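Local coordinates for translation initiation factor eif-2b-like protein (Chaetomium thermophilum, PDB 4ZEO), which probably acts in translation initiation as the delta subunit of eIF2B, the guanine nucleotide exchange factor for eIF2, at residues G290-L300 and E321-A332; V349-G359 and A381-L391. All coordinates share one frame; numbering follows the deposited sequence.

Contact 1. Residues G290-L300 and E321-A332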
loop_
_atom_site.group_PDB
_atom_site.type_symbol
_atom_site.label_atom_id
_atom_site.label_comp_id
_atom_site.label_asym_id
_atom_site.label_seq_id
_atom_site.Cartn_x
_atom_site.Cartn_y
_atom_site.Cartn_z
ATOM N N GLY A 290 12.332 2.149 -9.144
ATOM C CA GLY A 290 11.309 1.261 -9.642
ATOM C C GLY A 290 10.025 2.016 -9.868
ATOM O O GLY A 290 10.035 3.233 -10.057
ATOM N N ARG A 291 8.907 1.298 -9.832
ATOM C CA ARG A 291 7.619 1.938 -9.988
ATOM C C ARG A 291 6.708 1.749 -8.801
ATOM O O ARG A 291 6.180 0.668 -8.594
ATOM C CB ARG A 291 6.937 1.399 -11.225
ATOM C CG ARG A 291 5.621 2.040 -11.522
ATOM C CD ARG A 291 4.999 1.339 -12.695
ATOM N NE ARG A 291 3.894 2.101 -13.239
ATOM C CZ ARG A 291 3.268 1.787 -14.367
ATOM N NH1 ARG A 291 3.674 0.741 -15.069
ATOM N NH2 ARG A 291 2.261 2.528 -14.798
ATOM N N HIS A 292 6.492 2.817 -8.043
ATOM C CA HIS A 292 5.535 2.758 -6.950
ATOM C C HIS A 292 4.385 3.702 -7.272
ATOM O O HIS A 292 4.603 4.874 -7.595
ATOM C CB HIS A 292 6.173 3.149 -5.614
ATOM C CG HIS A 292 5.369 2.725 -4.418
ATOM N ND1 HIS A 292 4.274 3.430 -3.965
ATOM C CD2 HIS A 292 5.517 1.669 -3.582
ATOM C CE1 HIS A 292 3.774 2.817 -2.903
ATOM N NE2 HIS A 292 4.506 1.746 -2.655
ATOM N N ARG A 293 3.167 3.208 -7.103
ATOM C CA ARG A 293 1.959 3.952 -7.458
ATOM C C ARG A 293 1.855 5.345 -6.790
ATOM O O ARG A 293 1.501 6.319 -7.438
ATOM C CB ARG A 293 0.737 3.096 -7.097
ATOM C CG ARG A 293 -0.614 3.756 -7.266
ATOM C CD ARG A 293 -1.721 2.888 -6.633
ATOM N NE ARG A 293 -1.270 2.393 -5.333
ATOM C CZ ARG A 293 -1.536 2.989 -4.177
ATOM N NH1 ARG A 293 -1.067 2.489 -3.034
ATOM N NH2 ARG A 293 -2.270 4.095 -4.166
ATOM N N LEU A 294 2.180 5.449 -5.505
ATOM C CA LEU A 294 2.096 6.739 -4.828
ATOM C C LEU A 294 3.093 7.743 -5.435
ATOM O O LEU A 294 2.764 8.923 -5.605
ATOM C CB LEU A 294 2.336 6.579 -3.331
ATOM C CG LEU A 294 1.250 5.862 -2.535
ATOM C CD1 LEU A 294 1.612 5.845 -1.061
ATOM C CD2 LEU A 294 -0.096 6.534 -2.737
ATOM N N VAL A 295 4.303 7.275 -5.761
ATOM C CA VAL A 295 5.304 8.131 -6.381
ATOM C C VAL A 295 4.845 8.599 -7.765
ATOM O O VAL A 295 4.904 9.776 -8.092
ATOM C CB VAL A 295 6.666 7.403 -6.484
ATOM C CG1 VAL A 295 7.669 8.205 -7.324
ATOM C CG2 VAL A 295 7.207 7.104 -5.101
ATOM N N GLU A 296 4.325 7.669 -8.545
ATOM C CA GLU A 296 3.796 7.968 -9.869
ATOM C C GLU A 296 2.679 9.019 -9.830
ATOM O O GLU A 296 2.688 9.963 -10.630
ATOM C CB GLU A 296 3.294 6.673 -10.526
ATOM C CG GLU A 296 2.709 6.831 -11.924
ATOM C CD GLU A 296 2.491 5.488 -12.601
ATOM O OE1 GLU A 296 3.035 4.472 -12.117
ATOM O OE2 GLU A 296 1.774 5.435 -13.618
ATOM N N LYS A 297 1.737 8.849 -8.898
ATOM C CA LYS A 297 0.613 9.771 -8.732
ATOM C C LYS A 297 1.076 11.168 -8.355
ATOM O O LYS A 297 0.533 12.183 -8.844
ATOM C CB LYS A 297 -0.358 9.272 -7.656
ATOM C CG LYS A 297 -1.143 8.000 -7.964
ATOM C CD LYS A 297 -2.082 8.119 -9.120
ATOM C CE LYS A 297 -2.816 6.781 -9.342
ATOM N NZ LYS A 297 -3.766 6.820 -10.505
ATOM N N THR A 298 2.078 11.214 -7.487
ATOM C CA THR A 298 2.633 12.477 -7.020
ATOM C C THR A 298 3.275 13.251 -8.153
ATOM O O THR A 298 3.003 14.447 -8.335
ATOM C CB THR A 298 3.669 12.260 -5.935
ATOM O OG1 THR A 298 3.030 11.682 -4.790
ATOM C CG2 THR A 298 4.305 13.581 -5.559
ATOM N N LEU A 299 4.098 12.546 -8.931
ATOM C CA LEU A 299 4.795 13.145 -10.064
ATOM C C LEU A 299 3.796 13.608 -11.119
ATOM O O LEU A 299 3.935 14.690 -11.675
ATOM C CB LEU A 299 5.823 12.159 -10.649
ATOM C CG LEU A 299 6.962 11.805 -9.664
ATOM C CD1 LEU A 299 7.985 10.799 -10.236
ATOM C CD2 LEU A 299 7.689 13.078 -9.192
ATOM N N LEU A 300 2.775 12.803 -11.388
ATOM C CA LEU A 300 1.746 13.219 -12.350
ATOM C C LEU A 300 0.981 14.440 -11.824
ATOM O O LEU A 300 0.647 15.341 -12.580
ATOM C CB LEU A 300 0.789 12.058 -12.678
ATOM C CG LEU A 300 1.474 10.911 -13.451
ATOM C CD1 LEU A 300 0.550 9.708 -13.696
ATOM C CD2 LEU A 300 2.102 11.392 -14.757
ATOM N N GLU A 321 10.420 -2.712 -13.741
ATOM C CA GLU A 321 9.172 -1.940 -13.759
ATOM C C GLU A 321 9.380 -0.431 -13.955
ATOM O O GLU A 321 8.474 0.271 -14.399
ATOM C CB GLU A 321 8.376 -2.151 -12.484
ATOM C CG GLU A 321 7.391 -3.273 -12.524
ATOM C CD GLU A 321 6.550 -3.302 -11.260
ATOM O OE1 GLU A 321 7.059 -3.718 -10.196
ATOM O OE2 GLU A 321 5.379 -2.862 -11.326
ATOM N N GLY A 322 10.520 0.078 -13.503
ATOM C CA GLY A 322 10.850 1.486 -13.651
ATOM C C GLY A 322 10.839 2.034 -15.072
ATOM O O GLY A 322 10.642 3.235 -15.286
ATOM N N LYS A 323 11.114 1.163 -16.039
ATOM C CA LYS A 323 11.076 1.540 -17.444
ATOM C C LYS A 323 9.640 1.935 -17.839
ATOM O O LYS A 323 9.419 2.903 -18.562
ATOM C CB LYS A 323 11.614 0.402 -18.309
ATOM C CG LYS A 323 12.309 0.863 -19.568
ATOM C CD LYS A 323 12.524 -0.288 -20.526
ATOM C CE LYS A 323 13.254 0.154 -21.799
ATOM N NZ LYS A 323 14.715 0.395 -21.597
ATOM N N GLU A 324 8.666 1.187 -17.340
ATOM C CA GLU A 324 7.266 1.533 -17.547
ATOM C C GLU A 324 6.911 2.873 -16.870
ATOM O O GLU A 324 6.179 3.681 -17.426
ATOM C CB GLU A 324 6.369 0.408 -17.038
ATOM C CG GLU A 324 6.342 -0.781 -17.980
ATOM C CD GLU A 324 5.812 -0.405 -19.345
ATOM O OE1 GLU A 324 6.334 -0.933 -20.351
ATOM O OE2 GLU A 324 4.890 0.437 -19.416
ATOM N N LEU A 325 7.416 3.107 -15.669
ATOM C CA LEU A 325 7.210 4.403 -15.027
ATOM C C LEU A 325 7.808 5.542 -15.863
ATOM O O LEU A 325 7.169 6.576 -16.066
ATOM C CB LEU A 325 7.805 4.418 -13.615
ATOM C CG LEU A 325 7.725 5.787 -12.931
ATOM C CD1 LEU A 325 6.267 6.245 -12.819
ATOM C CD2 LEU A 325 8.412 5.782 -11.549
ATOM N N ALA A 326 9.022 5.341 -16.364
ATOM C CA ALA A 326 9.682 6.347 -17.197
ATOM C C ALA A 326 8.854 6.626 -18.440
ATOM O O ALA A 326 8.789 7.762 -18.913
ATOM C CB ALA A 326 11.105 5.902 -17.587
ATOM N N LYS A 327 8.243 5.573 -18.975
ATOM C CA LYS A 327 7.360 5.698 -20.131
ATOM C C LYS A 327 6.198 6.625 -19.828
ATOM O O LYS A 327 5.949 7.574 -20.568
ATOM C CB LYS A 327 6.809 4.331 -20.558
ATOM C CG LYS A 327 7.533 3.665 -21.719
ATOM C CD LYS A 327 6.778 2.423 -22.210
ATOM C CE LYS A 327 7.611 1.622 -23.202
ATOM N NZ LYS A 327 8.629 0.789 -22.493
ATOM N N VAL A 328 5.493 6.347 -18.734
ATOM C CA VAL A 328 4.315 7.117 -18.346
ATOM C C VAL A 328 4.660 8.588 -18.083
ATOM O O VAL A 328 3.973 9.487 -18.567
ATOM C CB VAL A 328 3.640 6.499 -17.091
ATOM C CG1 VAL A 328 2.575 7.427 -16.526
ATOM C CG2 VAL A 328 3.050 5.130 -17.412
ATOM N N LEU A 329 5.755 8.826 -17.361
ATOM C CA LEU A 329 6.154 10.184 -16.994
ATOM C C LEU A 329 6.520 10.986 -18.235
ATOM O O LEU A 329 6.151 12.154 -18.363
ATOM C CB LEU A 329 7.339 10.157 -16.018
ATOM C CG LEU A 329 7.128 9.501 -14.646
ATOM C CD1 LEU A 329 8.391 9.564 -13.776
ATOM C CD2 LEU A 329 5.932 10.137 -13.928
ATOM N N ARG A 330 7.216 10.339 -19.162
ATOM C CA ARG A 330 7.604 10.970 -20.418
ATOM C C ARG A 330 6.381 11.367 -21.235
ATOM O O ARG A 330 6.337 12.455 -21.801
ATOM C CB ARG A 330 8.495 10.031 -21.232
ATOM C CG ARG A 330 9.985 10.282 -21.089
ATOM C CD ARG A 330 10.793 9.056 -21.504
ATOM N NE ARG A 330 12.162 9.113 -21.000
ATOM C CZ ARG A 330 12.993 8.078 -20.954
ATOM N NH1 ARG A 330 12.597 6.882 -21.364
ATOM N NH2 ARG A 330 14.218 8.237 -20.479
ATOM N N HIS A 331 5.380 10.491 -21.261
ATOM C CA HIS A 331 4.111 10.737 -21.955
ATOM C C HIS A 331 3.405 11.955 -21.352
ATOM O O HIS A 331 2.703 12.682 -22.050
ATOM C CB HIS A 331 3.217 9.493 -21.867
ATOM C CG HIS A 331 1.944 9.590 -22.650
ATOM N ND1 HIS A 331 1.903 9.968 -23.976
ATOM C CD2 HIS A 331 0.660 9.358 -22.283
ATOM C CE1 HIS A 331 0.648 9.961 -24.395
ATOM N NE2 HIS A 331 -0.125 9.596 -23.387
ATOM N N ALA A 332 3.575 12.146 -20.042
ATOM C CA ALA A 332 3.008 13.290 -19.322
ATOM C C ALA A 332 3.783 14.598 -19.568
ATOM O O ALA A 332 3.366 15.664 -19.097
ATOM C CB ALA A 332 2.935 12.994 -17.827
#
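Arg291, whose side chain runs along the first turns of helix 321-331, takes hold of Glu296 side-on. Arg291 NE gives a nearly straight bond (170°) to Glu296 OE1 at 2.8 Å. Arg291 NH2 reaches the syn lone pair of Glu296 OE2 at 3.2 Å. The pair lies on the outer side of the groove between two helices, 293-304 and 321-331, that follow successive strands of a Rossmann-like parallel sheet. The axes of segments 293-300 and 321-331 come within 10.7 Å and run 15° from parallel. An extended side chain with CG opposite the backbone N (chi1 -177°) carries the Arg291 guanidinium past Leu325 to Glu324 and Val328; Arg291 NH1 lies 3.4 Å from Glu324 CB. The carboxylate of Glu324 is nearby, but its oxygen stands well out of the guanidinium plane, a matter of charge alone. With both oxygens held by Arg291, the Glu296 chain lies along Leu325, and Glu296 CG meets Leu325 CD1 at 3.7 Å. Deeper in, the contact is purely apolar: Leu299 CD1 touches Leu329 CD1 at 3.8 Å, and both leucines continue onto the strands beneath, at Ile286 and Val336. Where the strand 285-289 gives way to the helix, Gly290 and Gly322 let the backbones come close, their CA atoms 4.0 Å apart. At the far end, Leu300 turns its CD2 methyl onto Ala332 CB, 3.6 Å away.

Contact 2. Residues V349-G359 and A381-L391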
loop_
_atom_site.group_PDB
_atom_site.type_symbol
_atom_site.label_atom_id
_atom_site.label_comp_id
_atom_site.label_asym_id
_atom_site.label_seq_id
_atom_site.Cartn_x
_atom_site.Cartn_y
_atom_site.Cartn_z
ATOM N N VAL A 349 22.442 10.229 -7.307
ATOM C CA VAL A 349 21.757 10.945 -6.228
ATOM C C VAL A 349 22.573 12.109 -5.635
ATOM O O VAL A 349 23.208 11.956 -4.600
ATOM C CB VAL A 349 21.387 9.981 -5.080
ATOM C CG1 VAL A 349 20.277 10.560 -4.261
ATOM C CG2 VAL A 349 20.953 8.656 -5.628
ATOM N N PRO A 350 22.507 13.296 -6.247
ATOM C CA PRO A 350 23.266 14.448 -5.735
ATOM C C PRO A 350 22.601 15.015 -4.484
ATOM O O PRO A 350 21.454 14.664 -4.201
ATOM C CB PRO A 350 23.181 15.469 -6.870
ATOM C CG PRO A 350 22.568 14.713 -8.041
ATOM C CD PRO A 350 21.711 13.661 -7.427
ATOM N N ALA A 351 23.275 15.918 -3.778
ATOM C CA ALA A 351 22.715 16.509 -2.566
ATOM C C ALA A 351 21.446 17.315 -2.854
ATOM O O ALA A 351 20.477 17.243 -2.111
ATOM C CB ALA A 351 23.747 17.398 -1.899
ATOM N N ALA A 352 21.442 18.061 -3.956
ATOM C CA ALA A 352 20.314 18.931 -4.288
ATOM C C ALA A 352 19.026 18.181 -4.668
ATOM O O ALA A 352 17.941 18.745 -4.584
ATOM C CB ALA A 352 20.699 19.882 -5.378
ATOM N N SER A 353 19.149 16.944 -5.133
ATOM C CA SER A 353 17.986 16.165 -5.578
ATOM C C SER A 353 17.052 15.786 -4.415
ATOM O O SER A 353 17.445 15.810 -3.242
ATOM C CB SER A 353 18.422 14.892 -6.325
ATOM O OG SER A 353 18.891 13.890 -5.425
ATOM N N ASN A 354 15.812 15.429 -4.742
ATOM C CA ASN A 354 14.920 14.886 -3.729
ATOM C C ASN A 354 14.499 13.461 -4.074
ATOM O O ASN A 354 14.024 13.194 -5.172
ATOM C CB ASN A 354 13.675 15.767 -3.587
ATOM C CG ASN A 354 13.946 17.035 -2.802
ATOM O OD1 ASN A 354 14.097 17.010 -1.587
ATOM N ND2 ASN A 354 13.987 18.158 -3.503
ATOM N N VAL A 355 14.588 12.562 -3.105
ATOM C CA VAL A 355 14.268 11.173 -3.344
ATOM C C VAL A 355 12.873 10.868 -2.782
ATOM O O VAL A 355 12.608 11.118 -1.613
ATOM C CB VAL A 355 15.313 10.249 -2.685
ATOM C CG1 VAL A 355 14.912 8.810 -2.831
ATOM C CG2 VAL A 355 16.716 10.493 -3.253
ATOM N N PHE A 356 11.984 10.368 -3.633
ATOM C CA PHE A 356 10.650 9.958 -3.224
ATOM C C PHE A 356 10.570 8.459 -3.372
ATOM O O PHE A 356 10.816 7.930 -4.442
ATOM C CB PHE A 356 9.543 10.608 -4.063
ATOM C CG PHE A 356 9.291 12.057 -3.752
ATOM C CD1 PHE A 356 8.190 12.439 -3.012
ATOM C CD2 PHE A 356 10.139 13.041 -4.225
ATOM C CE1 PHE A 356 7.954 13.793 -2.733
ATOM C CE2 PHE A 356 9.912 14.393 -3.942
ATOM C CZ PHE A 356 8.827 14.768 -3.205
ATOM N N LEU A 357 10.220 7.782 -2.290
ATOM C CA LEU A 357 10.112 6.334 -2.269
ATOM C C LEU A 357 8.763 5.862 -1.728
ATOM O O LEU A 357 8.146 6.527 -0.891
ATOM C CB LEU A 357 11.253 5.764 -1.429
ATOM C CG LEU A 357 12.648 5.427 -1.990
ATOM C CD1 LEU A 357 12.957 5.699 -3.477
ATOM C CD2 LEU A 357 13.791 5.847 -1.042
ATOM N N GLY A 358 8.329 4.699 -2.200
ATOM C CA GLY A 358 7.135 4.043 -1.713
ATOM C C GLY A 358 7.513 2.620 -1.328
ATOM O O GLY A 358 8.538 2.108 -1.768
ATOM N N GLY A 359 6.676 1.968 -0.526
ATOM C CA GLY A 359 6.964 0.642 -0.016
ATOM C C GLY A 359 5.752 -0.254 0.172
ATOM O O GLY A 359 4.670 0.003 -0.344
ATOM N N ALA A 381 21.458 8.479 -0.697
ATOM C CA ALA A 381 20.906 9.816 -0.613
ATOM C C ALA A 381 21.171 10.462 0.762
ATOM O O ALA A 381 21.596 11.628 0.840
ATOM C CB ALA A 381 19.431 9.763 -0.918
ATOM N N THR A 382 20.999 9.683 1.829
ATOM C CA THR A 382 21.217 10.186 3.175
ATOM C C THR A 382 22.668 10.637 3.314
ATOM O O THR A 382 22.937 11.669 3.954
ATOM C CB THR A 382 20.874 9.125 4.274
ATOM O OG1 THR A 382 19.491 8.795 4.202
ATOM C CG2 THR A 382 21.161 9.644 5.697
ATOM N N ASN A 383 23.588 9.916 2.671
ATOM C CA ASN A 383 24.999 10.292 2.740
ATOM C C ASN A 383 25.370 11.520 1.934
ATOM O O ASN A 383 26.275 12.261 2.304
ATOM C CB ASN A 383 25.904 9.153 2.249
ATOM C CG ASN A 383 26.293 8.188 3.339
ATOM O OD1 ASN A 383 25.582 7.229 3.638
ATOM N ND2 ASN A 383 27.456 8.438 3.940
ATOM N N ALA A 384 24.659 11.727 0.841
ATOM C CA ALA A 384 24.800 12.917 0.018
ATOM C C ALA A 384 24.204 14.185 0.664
ATOM O O ALA A 384 24.554 15.293 0.281
ATOM C CB ALA A 384 24.143 12.661 -1.353
ATOM N N GLY A 385 23.299 14.024 1.623
ATOM C CA GLY A 385 22.597 15.159 2.206
ATOM C C GLY A 385 21.245 15.427 1.538
ATOM O O GLY A 385 20.566 16.424 1.816
ATOM N N ALA A 386 20.868 14.538 0.629
ATOM C CA ALA A 386 19.613 14.642 -0.083
ATOM C C ALA A 386 18.418 14.212 0.784
ATOM O O ALA A 386 18.542 13.314 1.621
ATOM C CB ALA A 386 19.676 13.813 -1.363
ATOM N N LYS A 387 17.266 14.850 0.579
ATOM C CA LYS A 387 16.065 14.483 1.305
ATOM C C LYS A 387 15.505 13.135 0.828
ATOM O O LYS A 387 15.428 12.858 -0.377
ATOM C CB LYS A 387 14.994 15.569 1.148
ATOM C CG LYS A 387 14.885 16.510 2.328
ATOM C CD LYS A 387 13.633 17.400 2.251
ATOM C CE LYS A 387 13.734 18.490 1.211
ATOM N NZ LYS A 387 14.638 19.581 1.684
ATOM N N VAL A 388 15.088 12.300 1.773
ATOM C CA VAL A 388 14.475 11.034 1.410
ATOM C C VAL A 388 13.061 11.067 1.965
ATOM O O VAL A 388 12.853 11.071 3.178
ATOM C CB VAL A 388 15.281 9.811 1.930
ATOM C CG1 VAL A 388 14.550 8.480 1.632
ATOM C CG2 VAL A 388 16.676 9.795 1.321
ATOM N N ILE A 389 12.095 11.147 1.058
ATOM C CA ILE A 389 10.684 11.231 1.414
ATOM C C ILE A 389 9.997 9.953 1.070
ATOM O O ILE A 389 10.010 9.507 -0.094
ATOM C CB ILE A 389 9.973 12.392 0.690
ATOM C CG1 ILE A 389 10.763 13.683 0.919
ATOM C CG2 ILE A 389 8.543 12.568 1.192
ATOM C CD1 ILE A 389 10.044 14.926 0.458
ATOM N N VAL A 390 9.385 9.359 2.088
ATOM C CA VAL A 390 8.660 8.116 1.906
ATOM C C VAL A 390 7.168 8.394 1.937
ATOM O O VAL A 390 6.676 9.087 2.830
ATOM C CB VAL A 390 9.021 7.083 2.984
ATOM C CG1 VAL A 390 8.052 5.886 2.934
ATOM C CG2 VAL A 390 10.473 6.649 2.840
ATOM N N LEU A 391 6.466 7.867 0.938
ATOM C CA LEU A 391 5.011 8.023 0.788
ATOM C C LEU A 391 4.308 6.725 1.146
ATOM O O LEU A 391 4.609 5.668 0.577
ATOM C CB LEU A 391 4.654 8.414 -0.633
ATOM C CG LEU A 391 5.442 9.576 -1.247
ATOM C CD1 LEU A 391 5.059 9.800 -2.721
ATOM C CD2 LEU A 391 5.226 10.845 -0.422
HETATM O O HOH W 1 19.252 18.429 0.387
HETATM O O HOH W 2 17.538 17.439 -1.130
HETATM O O HOH W 3 4.411 3.055 0.598
#
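Leu357, Ile389 and Val355 bury the most surface where strands 354-358 and 387-391 pair, parallel neighbours in the six-stranded sheet of a Rossmann-like domain, joined through helix 374-384. Ile389 is bound through its N and its O to the same neighbour strand, as in a regular parallel pair: Ile389 N donates to Val355 O at 2.7 Å, nearly straight at 174°, while its O accepts from Leu357 N. The pattern continues with Leu357 O, which receives Leu391 N at 2.8 Å, and with Val355 N, which donates to Lys387 O. On one face Leu357 sends CD2 across to Val388 CG1 at 3.8 Å, and Val355 CG2 meets Ala381 CB at 3.7 Å; helix 374-384 covers these side chains. On the other face Ile389 lies alongside Phe356, pointing the same way. Its CB stands over the rim of one ring face, and with CG1 opposite the carbonyl carbon (chi1 -52°) Ile389 CD1 reaches Phe356 CZ at 3.9 Å. Leu391 CD1 comes instead to the ring edge, near its plane. With an alanine in place of Phe356, Ile389 CD1 and Leu391 CD1 would probably lose the ring they share, and a gap would open beside them. Before the strand, helix 374-384 ends in a Schellman motif, with Gly385 at C-prime and Ala386 N bonded to Ala381 O; the Ala386 methyl rests between the carbonyls of Pro350 and Ser353. Beyond the last direct bond a water takes over, accepting from Gly359 N at 2.8 Å and donating to Leu391 O at 2.6 Å.

In the fold
Both contacts belong to the same Rossmann-like domain, their centres about 17 Å apart. Contact 2 is buried and lies within the sheet, where main-chain bonds join neighbouring strands and mostly apolar side chains line both faces. Contact 1 is only partly buried: two helices stacked on one face of that sheet meet mostly through side chains, with a glycine-to-glycine backbone approach at one end, greasy toward the strands and charged toward solvent. They touch directly. His292, which caps helix 293-304 through ND1, turns NE2 to Gly359 O at 2.9 Å in a probable hydrogen bond, while Leu294 and Thr298 pack on Leu391. Helix 293-304 thus faces contact 2 with one flank and helix 321-331 with another.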